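PDB 4N0T: U4/U6 snRNA-associated-splicing factor PRP24 from Saccharomyces cerevisiae, which binds U6 snRNA, anneals it to U4 snRNA and so recycles the spliceosome for further rounds of intron removal. Local coordinates for residues Leu12-Pro17 with Phe48-Ile53; Gly33-Val38 with Ile53-Tyr58; Phe92-Thr97 with Glu152-Val157; Ile282-Leu287 with Lys348-Gly353. One frame throughout, in Å; residues are numbered along the deposited sequence.

Overall arrangement
The four contacts sample three of the four RRM domains strung along this monomeric chain, each domain built on an antiparallel sheet of strand order 2-3-1-5-4. Contacts 1 and 2 lie in RRM 1, their centres about 15 Å apart; they share Ile53 on strand 49-55, which pairs with strand 10-16 along one side and strand 35-42 along the other. Contact 3 follows in RRM 2, about 30 Å from contact 1 between centres, and comes nearest to the bound RNA. Contact 4, in the occluded RRM, comes last along the chain, about 26 Å from contact 3 between centres. The same fold thus recurs along the chain: contact 3 reaches RNA bases, and the sheet of contact 4 is followed by helix 355-365, which packs on it.

Contact 1 of 4, residues Leu12-Pro17 with Phe48-Ile53; sequences LVKNLP and FRFARI
Leu16 and Ala51 make the tight side of this strand pair: Leu16 CD1 meets Ala51 CB at 3.5 Å, and Val13 CB packs on the same methyl. Val13 CG2, anti to its own carbonyl carbon, reaches Ile53 CD1 at 3.9 Å, and helix 22-29 covers this buried face through Val25 and Phe29. Two nearly straight backbone bonds join Val13 and Ala51, the shorter from Val13 N to Ala51 O at 2.8 Å. Beyond them the register slips by one residue at a beta bulge, and Leu16 and Arg49 form the next hydrogen-bonded pair. On the other face Leu113 of strand 112-116 covers Leu12 and Phe50, and the contact opens to solvent at its Lys14 and Phe48 end. There the exposed Lys14 runs extended beside Phe50, its CG 3.6 Å from Phe50 CE1, and its CE reaches Phe48 CZ. The Phe48 ring, brought back over Asn15 by a chi1 of 66°, has CD1 3.5 Å from Asn15 N; its CE1 edge sits over one face of Phe50. Asn15 ND2 is held by the Glu76 carbonyl. An alanine in place of Phe48 would probably leave Lys14 CE and one face of Phe50 without this ring beside them. Antiparallel pairing of strands 10-16 and 49-55 is the central strand 1-strand 3 contact of an RRM sheet.

Contact 2 of 4, residues Gly33-Val38 with Ile53-Tyr58; sequences GPIIHV and IEFARY
Ile36 N and His37 N both turn to Glu54 O, the first at 2.8 Å and the second through a weak bond of 3.3 Å. Glu54 N returns a bond to His37 O, and Ala56 N gives an almost straight one (176°) to Pro34 O. A water bridges the same Pro34 O to Arg57 N. Apolar contacts follow from Ile35: its CG1 touches Phe55 CE1 at 3.6 Å, and Ile35 CG2, anti to its backbone N, meets Ile53 CG2 at 3.8 Å. Ile53 CG2 also sits over one face of the Phe55 ring, toward its rim, while Gly33 O lies in plane at its edge. A glycine in place of Ile35 would probably open a gap beside Ile53 CG2 and Phe55 CE1, where both branches now pack. Among charged groups, the Arg57 guanidinium packs on Pro34, NH2 3.3 Å from CG, whereas Glu54 OE2 pairs with Arg4. Two residues facing one across antiparallel strands make a classic beta bulge, here in the strand 2-strand 3 hairpin of RRM 1.

Contact 3 of 4, residues Phe92-Thr97 with Glu152-Val157; sequences FPPSYT and EGYTLV
In RRM 2, the loop joining strand 86-90 to helix 98-107 packs against the start of strand 154-160, beside the RNA-binding surface. Pro93 and Tyr96 close a type I beta turn through Tyr96 N and Pro93 O, and the two prolines face Tyr154 and Glu152. Pro93 CA sits over one face of Tyr154 in a CH-pi contact, 4.2 Å from the ring centroid and 22° off the normal. Pro94 meets the far end of that side chain at about a right angle, with CD 3.4 Å from Tyr154 CZ and CG 3.4 Å from Tyr154 OH. Glu152 comes across Pro93, its chain extended beyond CG, so that OE1 lies 3.4 Å from Pro93 CB. Deeper in, Leu156 CG is anti to the backbone N (chi1 -169°), which carries CD1 to Phe92 CB at 3.7 Å, near the plane of the Phe92 ring and at its edge. Leu104 of helix 98-107 backs Leu156. A uracil base packs on Tyr154, and an adenine on Val157. The grip is thus one of van der Waals and CH-pi contact, largely proline carbons against a ring and a carboxylate end, consistent with the prolines steadying the Tyr154 ring for its base.

Contact 4 of 4, residues Ile282-Leu287 with Lys348-Gly353; sequences ICLFPL and KVIRSG
Phe285 lays its ring across strand 351-353, with Arg351 CB over one face, 4.2 Å from the centroid and 25° off the normal. The chi1 of 51° sets CG between the backbone N and the carbonyl carbon, turning the ring over the neighbouring strand; CE1 comes 3.8 Å from Gly353 N. A side chain at Gly353 would probably crowd Phe285 CZ; without one, the ring lies close to the backbone. The guanidinium plane of Arg351 is tilted 39° from the ring, and the arm leads away from it. Between the strands, backbone bonds run from Arg351 N to Phe285 O at 2.7 Å and from Cys283 N to Gly353 O at 2.8 Å; the return bond from Gly353 N to Cys283 O is weak. On the opposite face Leu284 CD2 meets Ser352 CB at 4.0 Å, and Leu287 CD2 reaches Ile350 CG2 at the same distance. Past the cis peptide before Pro286 the strands part, and a water donates to both Pro286 O and Val349 O. Helix 355-365 covers the Phe285 face through Met358, touching Cys283 as well, while Leu340 of helix 330-340 packs on Leu284, and strand 322-327 pairs with the other side of strand 281-285.

Contact 1 of 4, residues Leu12-Pro17 with Phe48-Ile53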
loop_
_atom_site.group_PDB
_atom_site.type_symbol
_atom_site.label_atom_id
_atom_site.label_comp_id
_atom_site.label_asym_id
_atom_site.label_seq_id
_atom_site.Cartn_x
_atom_site.Cartn_y
_atom_site.Cartn_z
ATOM N N LEU A 12 -12.486 -23.058 -6.610
ATOM C CA LEU A 12 -13.028 -23.144 -5.265
ATOM C C LEU A 12 -13.426 -24.593 -5.031
ATOM O O LEU A 12 -14.074 -25.194 -5.887
ATOM C CB LEU A 12 -14.286 -22.281 -5.180
ATOM C CG LEU A 12 -15.073 -22.345 -3.864
ATOM C CD1 LEU A 12 -14.232 -21.776 -2.755
ATOM C CD2 LEU A 12 -16.400 -21.602 -3.966
ATOM N N VAL A 13 -13.028 -25.143 -3.892
ATOM C CA VAL A 13 -13.430 -26.500 -3.510
ATOM C C VAL A 13 -14.309 -26.375 -2.281
ATOM O O VAL A 13 -13.917 -25.731 -1.301
ATOM C CB VAL A 13 -12.225 -27.397 -3.180
ATOM C CG1 VAL A 13 -12.690 -28.824 -2.895
ATOM C CG2 VAL A 13 -11.239 -27.409 -4.324
ATOM N N LYS A 14 -15.499 -26.974 -2.335
ATOM C CA LYS A 14 -16.402 -26.966 -1.186
ATOM C C LYS A 14 -16.609 -28.383 -0.656
ATOM O O LYS A 14 -16.574 -29.347 -1.421
ATOM C CB LYS A 14 -17.751 -26.347 -1.571
ATOM C CG LYS A 14 -18.762 -26.343 -0.441
ATOM C CD LYS A 14 -20.028 -25.606 -0.813
ATOM C CE LYS A 14 -20.953 -25.524 0.402
ATOM N NZ LYS A 14 -22.213 -24.796 0.074
ATOM N N ASN A 15 -16.777 -28.474 0.663
ATOM C CA ASN A 15 -17.146 -29.720 1.360
ATOM C C ASN A 15 -15.999 -30.707 1.547
ATOM O O ASN A 15 -16.220 -31.920 1.613
ATOM C CB ASN A 15 -18.351 -30.421 0.714
ATOM C CG ASN A 15 -19.095 -31.303 1.710
ATOM O OD1 ASN A 15 -19.223 -30.938 2.881
ATOM N ND2 ASN A 15 -19.565 -32.470 1.262
ATOM N N LEU A 16 -14.775 -30.200 1.644
ATOM C CA LEU A 16 -13.654 -31.044 2.039
ATOM C C LEU A 16 -13.856 -31.483 3.489
ATOM O O LEU A 16 -14.491 -30.768 4.278
ATOM C CB LEU A 16 -12.335 -30.278 1.915
ATOM C CG LEU A 16 -11.895 -29.974 0.483
ATOM C CD1 LEU A 16 -10.844 -28.864 0.456
ATOM C CD2 LEU A 16 -11.356 -31.219 -0.187
ATOM N N PRO A 17 -13.303 -32.648 3.850
ATOM C CA PRO A 17 -13.436 -33.139 5.228
ATOM C C PRO A 17 -12.832 -32.161 6.232
ATOM O O PRO A 17 -11.898 -31.435 5.876
ATOM C CB PRO A 17 -12.610 -34.431 5.217
ATOM C CG PRO A 17 -12.628 -34.883 3.783
ATOM C CD PRO A 17 -12.603 -33.610 2.979
ATOM N N PHE A 48 -17.147 -28.707 7.718
ATOM C CA PHE A 48 -16.348 -29.071 6.553
ATOM C C PHE A 48 -15.346 -27.957 6.251
ATOM O O PHE A 48 -15.294 -26.955 6.966
ATOM C CB PHE A 48 -17.240 -29.359 5.332
ATOM C CG PHE A 48 -17.980 -28.154 4.810
ATOM C CD1 PHE A 48 -17.386 -27.289 3.885
ATOM C CD2 PHE A 48 -19.273 -27.895 5.227
ATOM C CE1 PHE A 48 -18.074 -26.184 3.409
ATOM C CE2 PHE A 48 -19.963 -26.806 4.749
ATOM C CZ PHE A 48 -19.362 -25.941 3.835
ATOM N N ARG A 49 -14.542 -28.119 5.205
ATOM C CA ARG A 49 -13.614 -27.048 4.840
ATOM C C ARG A 49 -13.741 -26.612 3.387
ATOM O O ARG A 49 -14.110 -27.403 2.513
ATOM C CB ARG A 49 -12.166 -27.449 5.137
ATOM C CG ARG A 49 -11.942 -27.879 6.580
ATOM C CD ARG A 49 -10.474 -27.893 6.949
ATOM N NE ARG A 49 -10.037 -26.614 7.505
ATOM C CZ ARG A 49 -8.769 -26.303 7.767
ATOM N NH1 ARG A 49 -7.805 -27.175 7.507
ATOM N NH2 ARG A 49 -8.462 -25.115 8.270
ATOM N N PHE A 50 -13.428 -25.342 3.141
ATOM C CA PHE A 50 -13.332 -24.811 1.782
ATOM C C PHE A 50 -11.853 -24.758 1.410
ATOM O O PHE A 50 -10.985 -24.666 2.288
ATOM C CB PHE A 50 -13.842 -23.374 1.724
ATOM C CG PHE A 50 -15.335 -23.223 1.865
ATOM C CD1 PHE A 50 -16.172 -23.351 0.761
ATOM C CD2 PHE A 50 -15.897 -22.885 3.094
ATOM C CE1 PHE A 50 -17.545 -23.168 0.879
ATOM C CE2 PHE A 50 -17.268 -22.702 3.220
ATOM C CZ PHE A 50 -18.093 -22.838 2.111
ATOM N N ALA A 51 -11.555 -24.803 0.114
ATOM C CA ALA A 51 -10.198 -24.530 -0.355
ATOM C C ALA A 51 -10.216 -23.621 -1.571
ATOM O O ALA A 51 -11.115 -23.699 -2.412
ATOM C CB ALA A 51 -9.452 -25.822 -0.681
ATOM N N ARG A 52 -9.216 -22.750 -1.654
ATOM C CA ARG A 52 -8.962 -21.979 -2.853
ATOM C C ARG A 52 -7.668 -22.525 -3.431
ATOM O O ARG A 52 -6.669 -22.634 -2.722
ATOM C CB ARG A 52 -8.785 -20.496 -2.490
ATOM C CG ARG A 52 -8.286 -19.629 -3.616
ATOM C CD ARG A 52 -8.010 -18.219 -3.089
ATOM N NE ARG A 52 -7.592 -17.316 -4.147
ATOM C CZ ARG A 52 -6.335 -17.190 -4.555
ATOM N NH1 ARG A 52 -5.386 -17.908 -3.978
ATOM N NH2 ARG A 52 -6.029 -16.341 -5.525
ATOM N N ILE A 53 -7.684 -22.901 -4.707
ATOM C CA ILE A 53 -6.478 -23.431 -5.341
ATOM C C ILE A 53 -6.180 -22.617 -6.586
ATOM O O ILE A 53 -6.992 -22.564 -7.525
ATOM C CB ILE A 53 -6.616 -24.936 -5.713
ATOM C CG1 ILE A 53 -7.038 -25.757 -4.496
ATOM C CG2 ILE A 53 -5.290 -25.478 -6.264
ATOM C CD1 ILE A 53 -7.387 -27.205 -4.858
#

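Contact 2 of 4, residues Gly33-Val38 with Ile53-Tyr58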
loop_
_atom_site.group_PDB
_atom_site.type_symbol
_atom_site.label_atom_id
_atom_site.label_comp_id
_atom_site.label_asym_id
_atom_site.label_seq_id
_atom_site.Cartn_x
_atom_site.Cartn_y
_atom_site.Cartn_z
ATOM N N GLY A 33 -2.172 -30.532 -12.290
ATOM C CA GLY A 33 -1.302 -29.520 -12.860
ATOM C C GLY A 33 -0.581 -28.784 -11.751
ATOM O O GLY A 33 -1.003 -28.837 -10.592
ATOM N N PRO A 34 0.521 -28.107 -12.092
ATOM C CA PRO A 34 1.292 -27.371 -11.086
ATOM C C PRO A 34 0.454 -26.299 -10.373
ATOM O O PRO A 34 -0.324 -25.582 -11.003
ATOM C CB PRO A 34 2.432 -26.738 -11.902
ATOM C CG PRO A 34 2.019 -26.853 -13.336
ATOM C CD PRO A 34 1.158 -28.071 -13.419
ATOM N N ILE A 35 0.620 -26.216 -9.058
ATOM C CA ILE A 35 -0.169 -25.312 -8.222
ATOM C C ILE A 35 0.696 -24.162 -7.699
ATOM O O ILE A 35 1.811 -24.385 -7.220
ATOM C CB ILE A 35 -0.785 -26.085 -7.039
ATOM C CG1 ILE A 35 -1.743 -27.163 -7.565
ATOM C CG2 ILE A 35 -1.493 -25.131 -6.072
ATOM C CD1 ILE A 35 -2.318 -28.078 -6.501
ATOM N N ILE A 36 0.178 -22.940 -7.798
ATOM C CA ILE A 36 0.854 -21.756 -7.269
ATOM C C ILE A 36 0.583 -21.560 -5.775
ATOM O O ILE A 36 1.502 -21.267 -5.005
ATOM C CB ILE A 36 0.434 -20.481 -8.038
ATOM C CG1 ILE A 36 0.884 -20.564 -9.500
ATOM C CG2 ILE A 36 1.013 -19.227 -7.388
ATOM C CD1 ILE A 36 0.563 -19.321 -10.306
ATOM N N HIS A 37 -0.675 -21.714 -5.365
ATOM C CA HIS A 37 -1.031 -21.463 -3.973
ATOM C C HIS A 37 -2.292 -22.221 -3.562
ATOM O O HIS A 37 -3.189 -22.435 -4.383
ATOM C CB HIS A 37 -1.213 -19.959 -3.729
ATOM C CG HIS A 37 -1.135 -19.576 -2.284
ATOM N ND1 HIS A 37 -2.255 -19.340 -1.512
ATOM C CD2 HIS A 37 -0.073 -19.414 -1.463
ATOM C CE1 HIS A 37 -1.883 -19.039 -0.282
ATOM N NE2 HIS A 37 -0.565 -19.077 -0.222
ATOM N N VAL A 38 -2.348 -22.616 -2.293
ATOM C CA VAL A 38 -3.523 -23.269 -1.728
ATOM C C VAL A 38 -3.905 -22.598 -0.414
ATOM O O VAL A 38 -3.058 -22.445 0.463
ATOM C CB VAL A 38 -3.244 -24.750 -1.431
ATOM C CG1 VAL A 38 -4.426 -25.375 -0.699
ATOM C CG2 VAL A 38 -2.963 -25.509 -2.725
ATOM N N ILE A 53 -7.684 -22.901 -4.707
ATOM C CA ILE A 53 -6.478 -23.431 -5.341
ATOM C C ILE A 53 -6.180 -22.617 -6.586
ATOM O O ILE A 53 -6.992 -22.564 -7.525
ATOM C CB ILE A 53 -6.616 -24.936 -5.713
ATOM C CG1 ILE A 53 -7.038 -25.757 -4.496
ATOM C CG2 ILE A 53 -5.290 -25.478 -6.264
ATOM C CD1 ILE A 53 -7.387 -27.205 -4.858
ATOM N N GLU A 54 -5.028 -21.951 -6.586
ATOM C CA GLU A 54 -4.608 -21.181 -7.742
ATOM C C GLU A 54 -3.625 -22.033 -8.538
ATOM O O GLU A 54 -2.540 -22.364 -8.046
ATOM C CB GLU A 54 -3.953 -19.868 -7.315
ATOM C CG GLU A 54 -3.523 -19.021 -8.498
ATOM C CD GLU A 54 -2.877 -17.718 -8.083
ATOM O OE1 GLU A 54 -2.878 -17.410 -6.870
ATOM O OE2 GLU A 54 -2.371 -17.001 -8.974
ATOM N N PHE A 55 -4.015 -22.404 -9.756
ATOM C CA PHE A 55 -3.166 -23.231 -10.611
ATOM C C PHE A 55 -2.248 -22.357 -11.447
ATOM O O PHE A 55 -2.560 -21.202 -11.711
ATOM C CB PHE A 55 -4.022 -24.125 -11.517
ATOM C CG PHE A 55 -4.609 -25.295 -10.797
ATOM C CD1 PHE A 55 -3.874 -26.465 -10.636
ATOM C CD2 PHE A 55 -5.879 -25.220 -10.246
ATOM C CE1 PHE A 55 -4.403 -27.556 -9.948
ATOM C CE2 PHE A 55 -6.413 -26.293 -9.560
ATOM C CZ PHE A 55 -5.675 -27.469 -9.409
ATOM N N ALA A 56 -1.110 -22.918 -11.845
ATOM C CA ALA A 56 -0.185 -22.210 -12.723
ATOM C C ALA A 56 -0.843 -21.854 -14.053
ATOM O O ALA A 56 -0.621 -20.769 -14.592
ATOM C CB ALA A 56 1.055 -23.046 -12.960
ATOM N N ARG A 57 -1.644 -22.771 -14.586
ATOM C CA ARG A 57 -2.260 -22.585 -15.901
ATOM C C ARG A 57 -3.727 -23.001 -15.919
ATOM O O ARG A 57 -4.157 -23.788 -15.076
ATOM C CB ARG A 57 -1.479 -23.373 -16.964
ATOM C CG ARG A 57 -0.049 -22.881 -17.172
ATOM C CD ARG A 57 0.680 -23.689 -18.238
ATOM N NE ARG A 57 1.166 -24.971 -17.731
ATOM C CZ ARG A 57 2.194 -25.103 -16.894
ATOM N NH1 ARG A 57 2.842 -24.029 -16.451
ATOM N NH2 ARG A 57 2.572 -26.311 -16.494
ATOM N N TYR A 58 -4.475 -22.488 -16.894
ATOM C CA TYR A 58 -5.913 -22.738 -17.001
ATOM C C TYR A 58 -6.266 -24.220 -17.106
ATOM O O TYR A 58 -7.291 -24.657 -16.569
ATOM C CB TYR A 58 -6.499 -21.972 -18.188
ATOM C CG TYR A 58 -8.008 -21.938 -18.216
ATOM C CD1 TYR A 58 -8.723 -21.275 -17.230
ATOM C CD2 TYR A 58 -8.722 -22.557 -19.241
ATOM C CE1 TYR A 58 -10.104 -21.236 -17.253
ATOM C CE2 TYR A 58 -10.106 -22.518 -19.271
ATOM C CZ TYR A 58 -10.787 -21.855 -18.274
ATOM O OH TYR A 58 -12.161 -21.814 -18.292
HETATM O O HOH W 1 -1.498 -25.622 -13.606
#

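Contact 3 of 4, residues Phe92-Thr97 with Glu152-Val157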
loop_
_atom_site.group_PDB
_atom_site.type_symbol
_atom_site.label_atom_id
_atom_site.label_comp_id
_atom_site.label_asym_id
_atom_site.label_seq_id
_atom_site.Cartn_x
_atom_site.Cartn_y
_atom_site.Cartn_z
ATOM N N PHE A 92 -9.251 1.310 4.752
ATOM C CA PHE A 92 -9.228 0.845 6.136
ATOM C C PHE A 92 -8.137 1.628 6.866
ATOM O O PHE A 92 -7.288 2.256 6.225
ATOM C CB PHE A 92 -9.022 -0.682 6.223
ATOM C CG PHE A 92 -8.007 -1.241 5.245
ATOM C CD1 PHE A 92 -6.653 -1.248 5.552
ATOM C CD2 PHE A 92 -8.427 -1.815 4.042
ATOM C CE1 PHE A 92 -5.717 -1.814 4.664
ATOM C CE2 PHE A 92 -7.504 -2.371 3.144
ATOM C CZ PHE A 92 -6.155 -2.367 3.455
ATOM N N PRO A 93 -8.155 1.627 8.213
ATOM C CA PRO A 93 -7.128 2.392 8.932
ATOM C C PRO A 93 -5.701 1.940 8.593
ATOM O O PRO A 93 -5.490 0.768 8.278
ATOM C CB PRO A 93 -7.450 2.098 10.407
ATOM C CG PRO A 93 -8.913 1.867 10.412
ATOM C CD PRO A 93 -9.185 1.096 9.129
ATOM N N PRO A 94 -4.729 2.866 8.646
ATOM C CA PRO A 94 -3.332 2.641 8.252
ATOM C C PRO A 94 -2.630 1.493 8.972
ATOM O O PRO A 94 -1.645 0.946 8.456
ATOM C CB PRO A 94 -2.652 3.966 8.631
ATOM C CG PRO A 94 -3.719 4.974 8.523
ATOM C CD PRO A 94 -5.000 4.292 8.913
ATOM N N SER A 95 -3.123 1.152 10.154
ATOM C CA SER A 95 -2.510 0.112 10.970
ATOM C C SER A 95 -3.328 -1.183 10.954
ATOM O O SER A 95 -3.009 -2.133 11.682
ATOM C CB SER A 95 -2.351 0.611 12.402
ATOM O OG SER A 95 -3.615 0.955 12.941
ATOM N N TYR A 96 -4.381 -1.221 10.139
ATOM C CA TYR A 96 -5.138 -2.464 9.963
ATOM C C TYR A 96 -4.238 -3.535 9.373
ATOM O O TYR A 96 -3.413 -3.265 8.491
ATOM C CB TYR A 96 -6.350 -2.250 9.058
ATOM C CG TYR A 96 -7.688 -2.480 9.727
ATOM C CD1 TYR A 96 -7.944 -1.994 11.008
ATOM C CD2 TYR A 96 -8.707 -3.170 9.069
ATOM C CE1 TYR A 96 -9.170 -2.200 11.615
ATOM C CE2 TYR A 96 -9.940 -3.372 9.670
ATOM C CZ TYR A 96 -10.160 -2.885 10.942
ATOM O OH TYR A 96 -11.377 -3.080 11.553
ATOM N N THR A 97 -4.401 -4.759 9.870
ATOM C CA THR A 97 -3.663 -5.908 9.382
ATOM C C THR A 97 -4.607 -6.883 8.682
ATOM O O THR A 97 -5.835 -6.717 8.691
ATOM C CB THR A 97 -3.011 -6.674 10.542
ATOM O OG1 THR A 97 -4.046 -7.163 11.409
ATOM C CG2 THR A 97 -2.084 -5.767 11.330
ATOM N N GLU A 152 -12.325 3.936 13.020
ATOM C CA GLU A 152 -11.304 4.883 13.476
ATOM C C GLU A 152 -11.287 6.188 12.681
ATOM O O GLU A 152 -10.227 6.784 12.489
ATOM C CB GLU A 152 -9.911 4.247 13.431
ATOM C CG GLU A 152 -9.764 2.954 14.216
ATOM C CD GLU A 152 -8.370 2.361 14.073
ATOM O OE1 GLU A 152 -7.445 3.112 13.696
ATOM O OE2 GLU A 152 -8.201 1.148 14.328
ATOM N N GLY A 153 -12.452 6.622 12.214
ATOM C CA GLY A 153 -12.550 7.864 11.467
ATOM C C GLY A 153 -12.409 7.687 9.963
ATOM O O GLY A 153 -12.593 8.641 9.203
ATOM N N TYR A 154 -12.083 6.469 9.527
ATOM C CA TYR A 154 -11.932 6.187 8.095
ATOM C C TYR A 154 -13.196 5.555 7.515
ATOM O O TYR A 154 -13.701 4.557 8.039
ATOM C CB TYR A 154 -10.719 5.270 7.856
ATOM C CG TYR A 154 -9.388 5.883 8.240
ATOM C CD1 TYR A 154 -8.906 5.805 9.547
ATOM C CD2 TYR A 154 -8.607 6.541 7.291
ATOM C CE1 TYR A 154 -7.685 6.376 9.894
ATOM C CE2 TYR A 154 -7.390 7.108 7.631
ATOM C CZ TYR A 154 -6.939 7.027 8.932
ATOM O OH TYR A 154 -5.729 7.586 9.271
ATOM N N THR A 155 -13.713 6.131 6.435
ATOM C CA THR A 155 -14.857 5.541 5.747
ATOM C C THR A 155 -14.362 4.416 4.838
ATOM O O THR A 155 -13.706 4.660 3.820
ATOM C CB THR A 155 -15.624 6.574 4.917
ATOM O OG1 THR A 155 -16.128 7.600 5.780
ATOM C CG2 THR A 155 -16.789 5.926 4.197
ATOM N N LEU A 156 -14.680 3.184 5.210
ATOM C CA LEU A 156 -14.245 2.023 4.432
ATOM C C LEU A 156 -14.862 1.978 3.031
ATOM O O LEU A 156 -16.037 2.316 2.826
ATOM C CB LEU A 156 -14.572 0.731 5.202
ATOM C CG LEU A 156 -13.940 -0.540 4.637
ATOM C CD1 LEU A 156 -12.450 -0.500 4.894
ATOM C CD2 LEU A 156 -14.550 -1.786 5.303
ATOM N N VAL A 157 -14.063 1.561 2.050
ATOM C CA VAL A 157 -14.579 1.310 0.713
ATOM C C VAL A 157 -14.523 -0.189 0.461
ATOM O O VAL A 157 -13.457 -0.797 0.601
ATOM C CB VAL A 157 -13.707 1.999 -0.357
ATOM C CG1 VAL A 157 -14.162 1.585 -1.750
ATOM C CG2 VAL A 157 -13.772 3.508 -0.199
#

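Contact 4 of 4, residues Ile282-Leu287 with Lys348-Gly353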
loop_
_atom_site.group_PDB
_atom_site.type_symbol
_atom_site.label_atom_id
_atom_site.label_comp_id
_atom_site.label_asym_id
_atom_site.label_seq_id
_atom_site.Cartn_x
_atom_site.Cartn_y
_atom_site.Cartn_z
ATOM N N ILE A 282 17.786 4.697 14.414
ATOM C CA ILE A 282 18.181 3.297 14.341
ATOM C C ILE A 282 17.469 2.660 13.154
ATOM O O ILE A 282 16.499 3.213 12.634
ATOM C CB ILE A 282 17.798 2.504 15.614
ATOM C CG1 ILE A 282 16.281 2.318 15.693
ATOM C CG2 ILE A 282 18.351 3.179 16.877
ATOM C CD1 ILE A 282 15.843 1.450 16.871
ATOM N N CYS A 283 17.960 1.505 12.719
ATOM C CA CYS A 283 17.277 0.745 11.690
ATOM C C CYS A 283 16.745 -0.527 12.306
ATOM O O CYS A 283 17.369 -1.091 13.208
ATOM C CB CYS A 283 18.242 0.374 10.571
ATOM S SG CYS A 283 18.790 1.814 9.618
ATOM N N LEU A 284 15.589 -0.966 11.824
ATOM C CA LEU A 284 15.041 -2.275 12.176
ATOM C C LEU A 284 15.015 -3.128 10.916
ATOM O O LEU A 284 14.644 -2.654 9.850
ATOM C CB LEU A 284 13.615 -2.125 12.711
ATOM C CG LEU A 284 13.452 -1.325 14.004
ATOM C CD1 LEU A 284 11.999 -1.375 14.464
ATOM C CD2 LEU A 284 14.381 -1.867 15.119
ATOM N N PHE A 285 15.412 -4.392 11.028
ATOM C CA PHE A 285 15.496 -5.267 9.862
ATOM C C PHE A 285 15.651 -6.698 10.373
ATOM O O PHE A 285 16.064 -6.878 11.517
ATOM C CB PHE A 285 16.716 -4.879 9.018
ATOM C CG PHE A 285 18.001 -4.780 9.801
ATOM C CD1 PHE A 285 18.334 -3.614 10.475
ATOM C CD2 PHE A 285 18.885 -5.857 9.850
ATOM C CE1 PHE A 285 19.517 -3.511 11.191
ATOM C CE2 PHE A 285 20.067 -5.757 10.558
ATOM C CZ PHE A 285 20.387 -4.593 11.228
ATOM N N PRO A 286 15.286 -7.703 9.561
ATOM C CA PRO A 286 14.578 -7.587 8.276
ATOM C C PRO A 286 13.075 -7.490 8.511
ATOM O O PRO A 286 12.549 -8.080 9.465
ATOM C CB PRO A 286 14.907 -8.912 7.590
ATOM C CG PRO A 286 14.948 -9.893 8.752
ATOM C CD PRO A 286 15.553 -9.121 9.911
ATOM N N LEU A 287 12.394 -6.755 7.637
ATOM C CA LEU A 287 10.957 -6.541 7.723
ATOM C C LEU A 287 10.332 -6.869 6.367
ATOM O O LEU A 287 10.955 -6.658 5.314
ATOM C CB LEU A 287 10.661 -5.061 8.032
ATOM C CG LEU A 287 11.160 -4.492 9.362
ATOM C CD1 LEU A 287 10.925 -2.977 9.464
ATOM C CD2 LEU A 287 10.443 -5.204 10.487
ATOM N N LYS A 348 8.210 -12.676 14.242
ATOM C CA LYS A 348 9.580 -12.926 13.800
ATOM C C LYS A 348 10.556 -12.085 14.607
ATOM O O LYS A 348 10.224 -10.971 15.006
ATOM C CB LYS A 348 9.735 -12.576 12.314
ATOM C CG LYS A 348 8.965 -13.478 11.357
ATOM C CD LYS A 348 9.196 -13.060 9.908
ATOM C CE LYS A 348 7.960 -12.404 9.304
ATOM N NZ LYS A 348 8.240 -11.818 7.958
ATOM N N VAL A 349 11.761 -12.602 14.830
ATOM C CA VAL A 349 12.780 -11.833 15.535
ATOM C C VAL A 349 13.337 -10.755 14.599
ATOM O O VAL A 349 13.589 -11.014 13.422
ATOM C CB VAL A 349 13.905 -12.745 16.057
ATOM C CG1 VAL A 349 15.005 -11.931 16.712
ATOM C CG2 VAL A 349 13.336 -13.753 17.050
ATOM N N ILE A 350 13.494 -9.538 15.112
ATOM C CA ILE A 350 14.075 -8.464 14.322
ATOM C C ILE A 350 15.365 -7.998 14.970
ATOM O O ILE A 350 15.588 -8.211 16.176
ATOM C CB ILE A 350 13.124 -7.258 14.202
ATOM C CG1 ILE A 350 12.674 -6.809 15.593
ATOM C CG2 ILE A 350 11.937 -7.594 13.316
ATOM C CD1 ILE A 350 11.870 -5.495 15.605
ATOM N N ARG A 351 16.213 -7.371 14.165
ATOM C CA ARG A 351 17.472 -6.824 14.632
ATOM C C ARG A 351 17.403 -5.305 14.584
ATOM O O ARG A 351 16.602 -4.733 13.835
ATOM C CB ARG A 351 18.610 -7.292 13.717
ATOM C CG ARG A 351 18.639 -8.800 13.504
ATOM C CD ARG A 351 19.766 -9.206 12.566
ATOM N NE ARG A 351 20.106 -10.615 12.744
ATOM C CZ ARG A 351 21.347 -11.085 12.831
ATOM N NH1 ARG A 351 22.390 -10.262 12.749
ATOM N NH2 ARG A 351 21.536 -12.386 12.993
ATOM N N SER A 352 18.239 -4.660 15.386
ATOM C CA SER A 352 18.410 -3.217 15.319
ATOM C C SER A 352 19.867 -2.940 14.981
ATOM O O SER A 352 20.737 -3.792 15.192
ATOM C CB SER A 352 18.045 -2.569 16.649
ATOM O OG SER A 352 18.984 -2.947 17.655
ATOM N N GLY A 353 20.153 -1.756 14.455
ATOM C CA GLY A 353 21.522 -1.445 14.095
ATOM C C GLY A 353 21.581 -0.120 13.383
ATOM O O GLY A 353 20.554 0.547 13.229
HETATM O O HOH W 2 11.949 -9.994 11.053
#